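Carbon monoxide dehydrogenase (Thermococcus sp. AM4, PDB 6T7J) catalyses the reversible oxidation of carbon monoxide to carbon dioxide, probably with ferredoxin as electron partner, its cluster C being nickel-free and broken in this as-isolated protein. Local coordinates at residues G117-Y122 with N377-D382; D260-V265 with Y293-V298; S283-K288 with I388-I393; A333-I338 with C354-V359. All blocks are in the same frame, centred on the assembly; numbering follows the deposited sequence.

Interactions 2, 3 and 4 belong to one layered unit: interactions 2 and 4 pair neighbouring strands of the six-stranded parallel sheet, about 12 Å apart between centres, and interaction 3 packs helix 284-292 against helix 381-395 beside it, about 8 Å from interaction 2 between centres. Interaction 1 stands off, its centre about 20 Å from that of interaction 3, yet uses the start of the same helix 381-395. Along the chain, 117-122 comes first, then 260-265, 283-288, 293-298, 333-338, 354-359, 377-382 and 388-393. Strands 261-268, 297-303 and 336-339 lead to H269, C304 and C343 in the broken cluster's pocket, so interactions 2 and 4 probably belong to the scaffold that carries the cluster ligands.

Interaction 1: residues G117-Y122 with N377-D382; sequences GRFQYY and NAEKAD
F119 and Y121 both carry CG anti to their own carbonyl carbon (chi1 -57° and -75°), and from the loop after helix 81-115 this sends the two rings onto different parts of the turn leading into helix 381-395. F119 lays a face against A378 in a CH-pi contact, the methyl CB almost over the ring centre, 3.5 Å from the centroid of F119. Y121 meets D382 instead. Its ring and the D382 carboxylate are stacked, their planes only 10° apart, with D382 OD1 3.2 Å from Y121 CD1 and D382 CB over the same ring, displaced toward the rim. The edge of Y121 receives the carbonyl of E379, whose O lies in the ring plane 3.5 Å from Y121 CE2. With an alanine in place of Y121, the D382 carboxylate would probably lose the flat surface that limits its rotation, and a gap would open beside E379 O. Y122 turns its edge to A378 O, 3.9 Å from Y122 CE2, which also touches A381 CB (4.0 Å), while the Y122 hydroxyl is bonded to I272 O.

K276 forms a salt bridge with D382 OD1, donates to Y121 O and makes a cation-pi contact with Y122. A carboxylate against an aromatic face is not attractive in itself, so the nearby ammonium probably offsets its charge.

Interaction 2: residues D260-V265 with Y293-V298; sequences DYVNIV and YGAKGV
The parallel pairing of strands 261-268 and 297-303, neighbours in the six-stranded sheet, begins here, where D260 and Y261 meet K296 and G297. Just ahead of the strands, K296 N donates to D260 O, 2.6 Å away; V262 N then reaches G297 O at 3.0 Å, and V262 and V298 form a bridge. D260 and K296 run side by side, pointing the same way, and end in a long salt bridge of 3.6 Å between D260 OD2 and K296 NZ. The Y261 ring lies across the root of that lysine, with K296 CB 3.7 Å from the ring centroid as a CH-pi contact, and its CD2 is 3.4 Å from G297 N. Replacing Y261 by an alanine is likely to take away the ring face under K296 CB and uncover the backbone of G297.

On the opposite face from Y261, I264 CD1 touches V298 CG1 at 3.7 Å. There V262 and V298 rest on A290 of helix 284-292, while I264 and V298 meet A392 and I393 of helix 381-395; beyond, V265 pairs with A336 of the next strand.

Interaction 3: residues S283-K288 with I388-I393; sequences SEEMQK and IVRIAI
The guanidinium of R390 is approached at its edge, close to its own plane, by OE1 of E285; the carboxylate is turned 68° against it. This is no flat two-pronged pairing but a single long salt bridge, 3.6 Å from E285 OE1 to R390 NH1. The other carboxylate oxygen, E285 OE2, forms a salt bridge with K386 one turn earlier on helix 381-395, so the glutamate is shared between two positive groups and its negative charge is probably well compensated.

Next to this pair, M286 makes the apolar contact. Its chain bends at chi2 and chi3, which curls the terminal methyl into a notch formed by V389, R390 and I393. There M286 CE lies 3.4 Å from R390 CG, crossing the aliphatic stem of that arginine at about a right angle, 3.5 Å from I393 CD1 and 3.7 Å from V389 CG1. The same V389 methyl also touches M286 CG, also at 3.7 Å, so the methionine is held at CG as well as at its terminal methyl. I393 CD1 reaches past it to the backbone, 3.5 Å from M286 O.

The short helix segments 284-288 and 388-393 lie on one side of the parallel sheet, and their axes come within 10.7 Å at a 20° angle. Toward the sheet, V389 and A392 pack on I264 and I393 on V262 of strand 261-268. V389 also touches I280 and A281 of helix 271-281, while F289 and A290 continue the helix-helix contact against I393.

Interaction 4: residues A333-I338 with C354-V359; sequences AVEAII and CYHTKV
H356 and E335 face each other obliquely, imidazole and carboxylate planes 55° apart, and are joined by a nearly straight hydrogen bond of 3.0 Å from H356 NE2 to E335 OE2 (172° at the hydrogen). The bond leaves the ring edge in its own plane but meets the oxygen on the anti side of the carboxylate. With CG between its backbone N and carbonyl carbon (chi1 67°), the H356 ring reaches E335, whose chain bends at chi2. The far oxygen, OE1, accepts from N263 N of the adjacent strand and makes a salt bridge with R399, so the buried carboxylate is held from both ends.

T357 turns its hydroxyl to the chain rather than to a side chain: OG1 donates to V334 O in the carbonyl plane, at a short 2.5 Å. A water donates to the same OG1, 2.6 Å away, and accepts from V334 N, closing a small polar ring. T357 CG2, the other branch, rests 3.7 Å from V334 CG1.

Further along, the strands take over. K358 N binds E335 O at 3.2 Å, and I337 N binds K358 O at 2.9 Å. I337 and V359 then lie side by side, pointing the same way, with their CG2 methyls touching.

Helix 347-352 connects the two strands and packs A352 on T357 and V359. This is a parallel beta-alpha-beta crossover, part of a sheet with the 3-2-1-4-5-6 strand order of Rossmann-type folds.

Interaction 1: residues G117-Y122 with N377-D382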
loop_
_atom_site.group_PDB
_atom_site.type_symbol
_atom_site.label_atom_id
_atom_site.label_comp_id
_atom_site.label_asym_id
_atom_site.label_seq_id
_atom_site.Cartn_x
_atom_site.Cartn_y
_atom_site.Cartn_z
ATOM N N GLY A 117 -0.256 27.701 18.436
ATOM C CA GLY A 117 0.288 28.054 19.732
ATOM C C GLY A 117 0.263 26.942 20.756
ATOM O O GLY A 117 0.170 27.219 21.955
ATOM N N ARG A 118 0.359 25.686 20.321
ATOM C CA ARG A 118 0.243 24.540 21.217
ATOM C C ARG A 118 1.593 23.942 21.601
ATOM O O ARG A 118 1.832 23.665 22.781
ATOM C CB ARG A 118 -0.646 23.466 20.576
ATOM C CG ARG A 118 -2.117 23.854 20.499
ATOM C CD ARG A 118 -3.011 22.650 20.233
ATOM N NE ARG A 118 -3.344 22.524 18.816
ATOM C CZ ARG A 118 -2.881 21.564 18.022
ATOM N NH1 ARG A 118 -2.064 20.636 18.503
ATOM N NH2 ARG A 118 -3.236 21.531 16.744
ATOM N N PHE A 119 2.486 23.738 20.632
ATOM C CA PHE A 119 3.796 23.139 20.893
ATOM C C PHE A 119 4.814 24.262 21.064
ATOM O O PHE A 119 5.574 24.595 20.155
ATOM C CB PHE A 119 4.197 22.191 19.768
ATOM C CG PHE A 119 3.205 21.096 19.506
ATOM C CD1 PHE A 119 2.618 20.407 20.552
ATOM C CD2 PHE A 119 2.871 20.749 18.207
ATOM C CE1 PHE A 119 1.707 19.396 20.307
ATOM C CE2 PHE A 119 1.963 19.739 17.957
ATOM C CZ PHE A 119 1.379 19.062 19.009
ATOM N N GLN A 120 4.835 24.844 22.262
ATOM C CA GLN A 120 5.730 25.971 22.498
ATOM C C GLN A 120 7.195 25.564 22.583
ATOM O O GLN A 120 8.051 26.445 22.724
ATOM C CB GLN A 120 5.321 26.714 23.769
ATOM C CG GLN A 120 3.835 27.009 23.863
ATOM C CD GLN A 120 3.533 28.496 23.855
ATOM O OE1 GLN A 120 3.825 29.207 24.819
ATOM N NE2 GLN A 120 2.947 28.975 22.764
ATOM N N TYR A 121 7.514 24.275 22.506
ATOM C CA TYR A 121 8.904 23.855 22.383
ATOM C C TYR A 121 9.422 23.960 20.955
ATOM O O TYR A 121 10.587 23.631 20.710
ATOM C CB TYR A 121 9.075 22.420 22.888
ATOM C CG TYR A 121 9.032 22.298 24.392
ATOM C CD1 TYR A 121 9.928 22.994 25.191
ATOM C CD2 TYR A 121 8.091 21.488 25.014
ATOM C CE1 TYR A 121 9.891 22.886 26.569
ATOM C CE2 TYR A 121 8.044 21.372 26.391
ATOM C CZ TYR A 121 8.946 22.074 27.164
ATOM O OH TYR A 121 8.904 21.962 28.534
ATOM N N TYR A 122 8.595 24.411 20.016
ATOM C CA TYR A 122 8.987 24.552 18.623
ATOM C C TYR A 122 8.607 25.940 18.125
ATOM O O TYR A 122 7.543 26.467 18.468
ATOM C CB TYR A 122 8.336 23.474 17.753
ATOM C CG TYR A 122 8.773 22.071 18.104
ATOM C CD1 TYR A 122 9.876 21.495 17.488
ATOM C CD2 TYR A 122 8.089 21.326 19.056
ATOM C CE1 TYR A 122 10.285 20.215 17.807
ATOM C CE2 TYR A 122 8.490 20.044 19.382
ATOM C CZ TYR A 122 9.589 19.494 18.754
ATOM O OH TYR A 122 9.998 18.218 19.070
ATOM N N ASN A 377 6.430 12.754 22.109
ATOM C CA ASN A 377 5.321 13.595 21.687
ATOM C C ASN A 377 5.757 15.050 21.768
ATOM O O ASN A 377 6.621 15.409 22.572
ATOM C CB ASN A 377 4.064 13.355 22.536
ATOM C CG ASN A 377 4.201 13.886 23.946
ATOM O OD1 ASN A 377 5.268 13.803 24.551
ATOM N ND2 ASN A 377 3.115 14.435 24.480
ATOM N N ALA A 378 5.149 15.885 20.924
ATOM C CA ALA A 378 5.634 17.253 20.763
ATOM C C ALA A 378 5.418 18.087 22.021
ATOM O O ALA A 378 6.275 18.902 22.382
ATOM C CB ALA A 378 4.952 17.909 19.561
ATOM N N GLU A 379 4.288 17.893 22.708
ATOM C CA GLU A 379 3.920 18.805 23.788
ATOM C C GLU A 379 4.854 18.692 24.988
ATOM O O GLU A 379 5.107 19.695 25.665
ATOM C CB GLU A 379 2.474 18.560 24.217
ATOM C CG GLU A 379 1.767 19.817 24.703
ATOM C CD GLU A 379 0.381 19.536 25.245
ATOM O OE1 GLU A 379 -0.560 19.405 24.433
ATOM O OE2 GLU A 379 0.232 19.449 26.483
ATOM N N LYS A 380 5.368 17.498 25.273
ATOM C CA LYS A 380 6.309 17.281 26.370
ATOM C C LYS A 380 7.701 16.944 25.841
ATOM O O LYS A 380 8.438 16.163 26.443
ATOM C CB LYS A 380 5.812 16.181 27.304
ATOM C CG LYS A 380 4.493 16.497 27.998
ATOM C CD LYS A 380 4.660 17.591 29.042
ATOM C CE LYS A 380 3.316 18.038 29.603
ATOM N NZ LYS A 380 3.465 19.174 30.559
ATOM N N ALA A 381 8.075 17.561 24.716
ATOM C CA ALA A 381 9.275 17.159 23.986
ATOM C C ALA A 381 10.527 17.269 24.849
ATOM O O ALA A 381 11.332 16.330 24.917
ATOM C CB ALA A 381 9.420 18.009 22.724
ATOM N N ASP A 382 10.714 18.412 25.511
ATOM C CA ASP A 382 11.939 18.628 26.274
ATOM C C ASP A 382 12.042 17.664 27.451
ATOM O O ASP A 382 13.137 17.190 27.774
ATOM C CB ASP A 382 12.010 20.078 26.751
ATOM C CG ASP A 382 12.637 21.001 25.721
ATOM O OD1 ASP A 382 12.245 20.932 24.536
ATOM O OD2 ASP A 382 13.524 21.797 26.095
#

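Interaction 2: residues D260-V265 with Y293-V298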
loop_
_atom_site.group_PDB
_atom_site.type_symbol
_atom_site.label_atom_id
_atom_site.label_comp_id
_atom_site.label_asym_id
_atom_site.label_seq_id
_atom_site.Cartn_x
_atom_site.Cartn_y
_atom_site.Cartn_z
ATOM N N ASP A 260 35.925 9.031 26.586
ATOM C CA ASP A 260 35.635 9.584 27.901
ATOM C C ASP A 260 34.336 10.376 27.935
ATOM O O ASP A 260 34.072 11.068 28.922
ATOM C CB ASP A 260 36.792 10.465 28.369
ATOM C CG ASP A 260 38.139 9.794 28.208
ATOM O OD1 ASP A 260 38.219 8.556 28.364
ATOM O OD2 ASP A 260 39.121 10.510 27.931
ATOM N N TYR A 261 33.525 10.294 26.886
ATOM C CA TYR A 261 32.229 10.950 26.845
ATOM C C TYR A 261 31.132 9.908 26.682
ATOM O O TYR A 261 31.325 8.880 26.024
ATOM C CB TYR A 261 32.135 11.955 25.689
ATOM C CG TYR A 261 33.028 13.169 25.809
ATOM C CD1 TYR A 261 34.400 13.071 25.606
ATOM C CD2 TYR A 261 32.496 14.420 26.102
ATOM C CE1 TYR A 261 35.219 14.181 25.704
ATOM C CE2 TYR A 261 33.308 15.536 26.203
ATOM C CZ TYR A 261 34.668 15.411 26.002
ATOM O OH TYR A 261 35.480 16.516 26.099
ATOM N N VAL A 262 29.980 10.179 27.302
ATOM C CA VAL A 262 28.768 9.447 26.959
ATOM C C VAL A 262 28.530 9.600 25.468
ATOM O O VAL A 262 28.639 10.701 24.924
ATOM C CB VAL A 262 27.576 9.971 27.772
ATOM C CG1 VAL A 262 26.299 9.225 27.396
ATOM C CG2 VAL A 262 27.854 9.865 29.263
ATOM N N ASN A 263 28.241 8.497 24.787
ATOM C CA ASN A 263 27.991 8.526 23.351
ATOM C C ASN A 263 26.522 8.218 23.104
ATOM O O ASN A 263 26.039 7.143 23.479
ATOM C CB ASN A 263 28.881 7.527 22.611
ATOM C CG ASN A 263 30.332 7.969 22.552
ATOM O OD1 ASN A 263 30.632 9.114 22.213
ATOM N ND2 ASN A 263 31.240 7.058 22.880
ATOM N N ILE A 264 25.815 9.156 22.481
ATOM C CA ILE A 264 24.401 8.986 22.162
ATOM C C ILE A 264 24.242 9.084 20.654
ATOM O O ILE A 264 24.589 10.111 20.055
ATOM C CB ILE A 264 23.519 10.025 22.872
ATOM C CG1 ILE A 264 23.721 9.956 24.385
ATOM C CG2 ILE A 264 22.056 9.805 22.523
ATOM C CD1 ILE A 264 22.930 10.992 25.145
ATOM N N VAL A 265 23.708 8.027 20.038
ATOM C CA VAL A 265 23.476 8.000 18.598
ATOM C C VAL A 265 22.016 8.335 18.334
ATOM O O VAL A 265 21.124 7.846 19.035
ATOM C CB VAL A 265 23.847 6.628 18.000
ATOM C CG1 VAL A 265 23.592 6.608 16.497
ATOM C CG2 VAL A 265 25.301 6.286 18.308
ATOM N N TYR A 293 28.405 11.336 36.560
ATOM C CA TYR A 293 28.448 9.898 36.325
ATOM C C TYR A 293 29.815 9.400 35.862
ATOM O O TYR A 293 29.939 8.228 35.491
ATOM C CB TYR A 293 27.366 9.493 35.321
ATOM C CG TYR A 293 26.076 9.116 36.006
ATOM C CD1 TYR A 293 25.878 7.833 36.497
ATOM C CD2 TYR A 293 25.071 10.052 36.194
ATOM C CE1 TYR A 293 24.706 7.488 37.141
ATOM C CE2 TYR A 293 23.896 9.718 36.836
ATOM C CZ TYR A 293 23.719 8.436 37.308
ATOM O OH TYR A 293 22.548 8.101 37.948
ATOM N N GLY A 294 30.835 10.250 35.880
ATOM C CA GLY A 294 32.189 9.825 35.596
ATOM C C GLY A 294 32.678 10.023 34.179
ATOM O O GLY A 294 33.683 9.409 33.805
ATOM N N ALA A 295 32.012 10.854 33.382
ATOM C CA ALA A 295 32.421 11.119 32.012
ATOM C C ALA A 295 32.819 12.582 31.861
ATOM O O ALA A 295 32.507 13.425 32.704
ATOM C CB ALA A 295 31.304 10.776 31.016
ATOM N N LYS A 296 33.524 12.877 30.767
ATOM C CA LYS A 296 33.890 14.257 30.475
ATOM C C LYS A 296 32.701 15.076 29.991
ATOM O O LYS A 296 32.711 16.304 30.133
ATOM C CB LYS A 296 35.009 14.294 29.432
ATOM C CG LYS A 296 36.292 13.616 29.883
ATOM C CD LYS A 296 37.473 14.017 29.014
ATOM C CE LYS A 296 38.752 13.342 29.487
ATOM N NZ LYS A 296 39.966 13.930 28.857
ATOM N N GLY A 297 31.686 14.429 29.430
ATOM C CA GLY A 297 30.529 15.139 28.918
ATOM C C GLY A 297 29.646 14.194 28.127
ATOM O O GLY A 297 29.696 12.976 28.316
ATOM N N VAL A 298 28.838 14.772 27.239
ATOM C CA VAL A 298 27.938 14.006 26.384
ATOM C C VAL A 298 28.197 14.386 24.935
ATOM O O VAL A 298 28.138 15.568 24.575
ATOM C CB VAL A 298 26.457 14.236 26.742
ATOM C CG1 VAL A 298 25.562 13.438 25.805
ATOM C CG2 VAL A 298 26.196 13.843 28.179
#

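Interaction 3: residues S283-K288 with I388-I393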
loop_
_atom_site.group_PDB
_atom_site.type_symbol
_atom_site.label_atom_id
_atom_site.label_comp_id
_atom_site.label_asym_id
_atom_site.label_seq_id
_atom_site.Cartn_x
_atom_site.Cartn_y
_atom_site.Cartn_z
ATOM N N SER A 283 23.205 20.480 25.954
ATOM C CA SER A 283 23.015 21.469 27.001
ATOM C C SER A 283 23.954 21.173 28.168
ATOM O O SER A 283 24.386 20.037 28.381
ATOM C CB SER A 283 21.563 21.478 27.482
ATOM O OG SER A 283 21.291 20.351 28.299
ATOM N N GLU A 284 24.269 22.217 28.936
ATOM C CA GLU A 284 25.245 22.069 30.009
ATOM C C GLU A 284 24.709 21.258 31.186
ATOM O O GLU A 284 25.506 20.680 31.937
ATOM C CB GLU A 284 25.709 23.449 30.473
ATOM C CG GLU A 284 26.911 23.425 31.389
ATOM C CD GLU A 284 26.571 23.917 32.775
ATOM O OE1 GLU A 284 25.960 24.995 32.897
ATOM O OE2 GLU A 284 26.925 23.240 33.746
ATOM N N GLU A 285 23.384 21.193 31.356
ATOM C CA GLU A 285 22.810 20.367 32.415
ATOM C C GLU A 285 23.228 18.911 32.253
ATOM O O GLU A 285 23.716 18.279 33.198
ATOM C CB GLU A 285 21.285 20.493 32.416
ATOM C CG GLU A 285 20.589 19.552 33.387
ATOM C CD GLU A 285 19.078 19.564 33.241
ATOM O OE1 GLU A 285 18.388 18.997 34.116
ATOM O OE2 GLU A 285 18.580 20.138 32.252
ATOM N N MET A 286 23.055 18.363 31.047
ATOM C CA MET A 286 23.462 16.985 30.805
ATOM C C MET A 286 24.977 16.834 30.829
ATOM O O MET A 286 25.481 15.763 31.179
ATOM C CB MET A 286 22.899 16.492 29.473
ATOM C CG MET A 286 21.400 16.687 29.313
ATOM S SD MET A 286 20.464 16.381 30.820
ATOM C CE MET A 286 20.768 14.643 31.061
ATOM N N GLN A 287 25.718 17.888 30.476
ATOM C CA GLN A 287 27.173 17.828 30.578
ATOM C C GLN A 287 27.607 17.600 32.021
ATOM O O GLN A 287 28.432 16.721 32.305
ATOM C CB GLN A 287 27.795 19.109 30.021
ATOM C CG GLN A 287 27.457 19.394 28.564
ATOM C CD GLN A 287 27.965 18.321 27.618
ATOM O OE1 GLN A 287 29.060 17.787 27.795
ATOM N NE2 GLN A 287 27.169 18.004 26.603
ATOM N N LYS A 288 27.043 18.364 32.959
ATOM C CA LYS A 288 27.430 18.153 34.349
ATOM C C LYS A 288 26.816 16.878 34.921
ATOM O O LYS A 288 27.405 16.268 35.819
ATOM C CB LYS A 288 27.057 19.365 35.201
ATOM C CG LYS A 288 25.671 19.882 34.918
ATOM C CD LYS A 288 25.530 21.370 35.093
ATOM C CE LYS A 288 25.892 21.820 36.481
ATOM N NZ LYS A 288 25.100 22.998 36.938
ATOM N N ILE A 388 15.468 10.717 28.186
ATOM C CA ILE A 388 16.229 9.815 27.324
ATOM C C ILE A 388 17.730 10.028 27.511
ATOM O O ILE A 388 18.500 9.068 27.692
ATOM C CB ILE A 388 15.803 10.015 25.858
ATOM C CG1 ILE A 388 14.433 9.380 25.607
ATOM C CG2 ILE A 388 16.848 9.461 24.913
ATOM C CD1 ILE A 388 13.737 9.899 24.368
ATOM N N VAL A 389 18.170 11.290 27.459
ATOM C CA VAL A 389 19.589 11.585 27.642
ATOM C C VAL A 389 20.050 11.139 29.023
ATOM O O VAL A 389 21.180 10.662 29.193
ATOM C CB VAL A 389 19.860 13.083 27.406
ATOM C CG1 VAL A 389 21.328 13.397 27.625
ATOM C CG2 VAL A 389 19.441 13.486 26.001
ATOM N N ARG A 390 19.178 11.267 30.028
ATOM C CA ARG A 390 19.528 10.819 31.371
ATOM C C ARG A 390 19.723 9.313 31.411
ATOM O O ARG A 390 20.644 8.819 32.067
ATOM C CB ARG A 390 18.450 11.243 32.368
ATOM C CG ARG A 390 18.631 12.651 32.893
ATOM C CD ARG A 390 17.818 12.912 34.143
ATOM N NE ARG A 390 17.516 14.333 34.279
ATOM C CZ ARG A 390 16.328 14.869 34.024
ATOM N NH1 ARG A 390 16.140 16.175 34.171
ATOM N NH2 ARG A 390 15.323 14.098 33.626
ATOM N N ILE A 391 18.860 8.565 30.722
ATOM C CA ILE A 391 19.018 7.113 30.689
ATOM C C ILE A 391 20.350 6.738 30.049
ATOM O O ILE A 391 21.069 5.854 30.538
ATOM C CB ILE A 391 17.827 6.463 29.964
ATOM C CG1 ILE A 391 16.552 6.661 30.787
ATOM C CG2 ILE A 391 18.084 4.983 29.730
ATOM C CD1 ILE A 391 15.298 6.228 30.089
ATOM N N ALA A 392 20.718 7.423 28.964
ATOM C CA ALA A 392 22.014 7.156 28.337
ATOM C C ALA A 392 23.171 7.458 29.293
ATOM O O ALA A 392 24.104 6.652 29.451
ATOM C CB ALA A 392 22.148 7.973 27.052
ATOM N N ILE A 393 23.122 8.623 29.944
ATOM C CA ILE A 393 24.193 9.028 30.851
ATOM C C ILE A 393 24.308 8.055 32.017
ATOM O O ILE A 393 25.410 7.747 32.485
ATOM C CB ILE A 393 23.955 10.470 31.334
ATOM C CG1 ILE A 393 24.215 11.457 30.196
ATOM C CG2 ILE A 393 24.822 10.789 32.539
ATOM C CD1 ILE A 393 23.707 12.840 30.479
#

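Interaction 4: residues A333-I338 with C354-V359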
loop_
_atom_site.group_PDB
_atom_site.type_symbol
_atom_site.label_atom_id
_atom_site.label_comp_id
_atom_site.label_asym_id
_atom_site.label_seq_id
_atom_site.Cartn_x
_atom_site.Cartn_y
_atom_site.Cartn_z
ATOM N N ALA A 333 30.987 1.419 22.572
ATOM C CA ALA A 333 30.968 2.694 23.277
ATOM C C ALA A 333 29.644 3.435 23.137
ATOM O O ALA A 333 29.563 4.604 23.530
ATOM C CB ALA A 333 32.113 3.587 22.787
ATOM N N VAL A 334 28.611 2.800 22.596
ATOM C CA VAL A 334 27.316 3.448 22.415
ATOM C C VAL A 334 26.467 3.178 23.652
ATOM O O VAL A 334 26.037 2.047 23.890
ATOM C CB VAL A 334 26.613 2.967 21.142
ATOM C CG1 VAL A 334 25.204 3.532 21.074
ATOM C CG2 VAL A 334 27.407 3.384 19.917
ATOM N N GLU A 335 26.226 4.223 24.444
ATOM C CA GLU A 335 25.364 4.075 25.610
ATOM C C GLU A 335 23.908 3.904 25.199
ATOM O O GLU A 335 23.168 3.134 25.821
ATOM C CB GLU A 335 25.518 5.283 26.531
ATOM C CG GLU A 335 26.644 5.145 27.523
ATOM C CD GLU A 335 28.012 5.166 26.872
ATOM O OE1 GLU A 335 28.363 6.197 26.256
ATOM O OE2 GLU A 335 28.738 4.153 26.978
ATOM N N ALA A 336 23.482 4.611 24.155
ATOM C CA ALA A 336 22.104 4.527 23.702
ATOM C C ALA A 336 22.023 4.941 22.241
ATOM O O ALA A 336 22.718 5.869 21.807
ATOM C CB ALA A 336 21.183 5.410 24.555
ATOM N N ILE A 337 21.175 4.241 21.492
ATOM C CA ILE A 337 20.809 4.631 20.135
ATOM C C ILE A 337 19.309 4.906 20.126
ATOM O O ILE A 337 18.507 4.039 20.498
ATOM C CB ILE A 337 21.204 3.571 19.092
ATOM C CG1 ILE A 337 20.729 3.986 17.697
ATOM C CG2 ILE A 337 20.675 2.188 19.468
ATOM C CD1 ILE A 337 21.508 3.337 16.569
ATOM N N ILE A 338 18.940 6.117 19.718
ATOM C CA ILE A 338 17.568 6.607 19.766
ATOM C C ILE A 338 17.030 6.606 18.345
ATOM O O ILE A 338 17.553 7.320 17.480
ATOM C CB ILE A 338 17.492 8.017 20.373
ATOM C CG1 ILE A 338 18.477 8.160 21.536
ATOM C CG2 ILE A 338 16.069 8.344 20.805
ATOM C CD1 ILE A 338 18.247 7.177 22.654
ATOM N N CYS A 354 24.345 -7.799 23.171
ATOM C CA CYS A 354 25.657 -8.312 23.538
ATOM C C CYS A 354 26.546 -7.232 24.142
ATOM O O CYS A 354 27.728 -7.486 24.397
ATOM C CB CYS A 354 26.335 -8.952 22.325
ATOM S SG CYS A 354 25.605 -10.532 21.832
ATOM N N TYR A 355 26.004 -6.042 24.368
ATOM C CA TYR A 355 26.711 -4.973 25.061
ATOM C C TYR A 355 25.773 -4.419 26.132
ATOM O O TYR A 355 24.793 -5.055 26.540
ATOM C CB TYR A 355 27.168 -3.881 24.085
ATOM C CG TYR A 355 28.081 -4.358 22.981
ATOM C CD1 TYR A 355 27.565 -4.905 21.813
ATOM C CD2 TYR A 355 29.461 -4.248 23.100
ATOM C CE1 TYR A 355 28.399 -5.339 20.799
ATOM C CE2 TYR A 355 30.303 -4.678 22.092
ATOM C CZ TYR A 355 29.767 -5.223 20.945
ATOM O OH TYR A 355 30.601 -5.652 19.940
ATOM N N HIS A 356 26.071 -3.210 26.599
ATOM C CA HIS A 356 25.183 -2.464 27.478
ATOM C C HIS A 356 24.221 -1.567 26.711
ATOM O O HIS A 356 23.283 -1.036 27.315
ATOM C CB HIS A 356 26.002 -1.605 28.448
ATOM C CG HIS A 356 26.759 -0.496 27.782
ATOM N ND1 HIS A 356 27.343 -0.633 26.541
ATOM C CD2 HIS A 356 27.026 0.769 28.185
ATOM C CE1 HIS A 356 27.938 0.498 26.208
ATOM N NE2 HIS A 356 27.760 1.365 27.189
ATOM N N THR A 357 24.430 -1.409 25.405
ATOM C CA THR A 357 23.719 -0.414 24.612
ATOM C C THR A 357 22.210 -0.584 24.713
ATOM O O THR A 357 21.686 -1.699 24.640
ATOM C CB THR A 357 24.154 -0.515 23.148
ATOM O OG1 THR A 357 25.563 -0.267 23.050
ATOM C CG2 THR A 357 23.398 0.487 22.286
ATOM N N LYS A 358 21.512 0.537 24.878
ATOM C CA LYS A 358 20.057 0.564 24.920
ATOM C C LYS A 358 19.507 1.103 23.601
ATOM O O LYS A 358 19.881 2.196 23.162
ATOM C CB LYS A 358 19.559 1.416 26.088
ATOM C CG LYS A 358 19.878 0.830 27.453
ATOM C CD LYS A 358 20.192 1.919 28.463
ATOM C CE LYS A 358 20.196 1.370 29.880
ATOM N NZ LYS A 358 18.852 0.873 30.291
ATOM N N VAL A 359 18.625 0.322 22.981
ATOM C CA VAL A 359 17.932 0.722 21.761
ATOM C C VAL A 359 16.598 1.341 22.180
ATOM O O VAL A 359 15.680 0.631 22.586
ATOM C CB VAL A 359 17.715 -0.476 20.825
ATOM C CG1 VAL A 359 16.785 -0.105 19.672
ATOM C CG2 VAL A 359 19.049 -0.996 20.303
HETATM O O HOH W 1 28.032 -0.168 22.187
#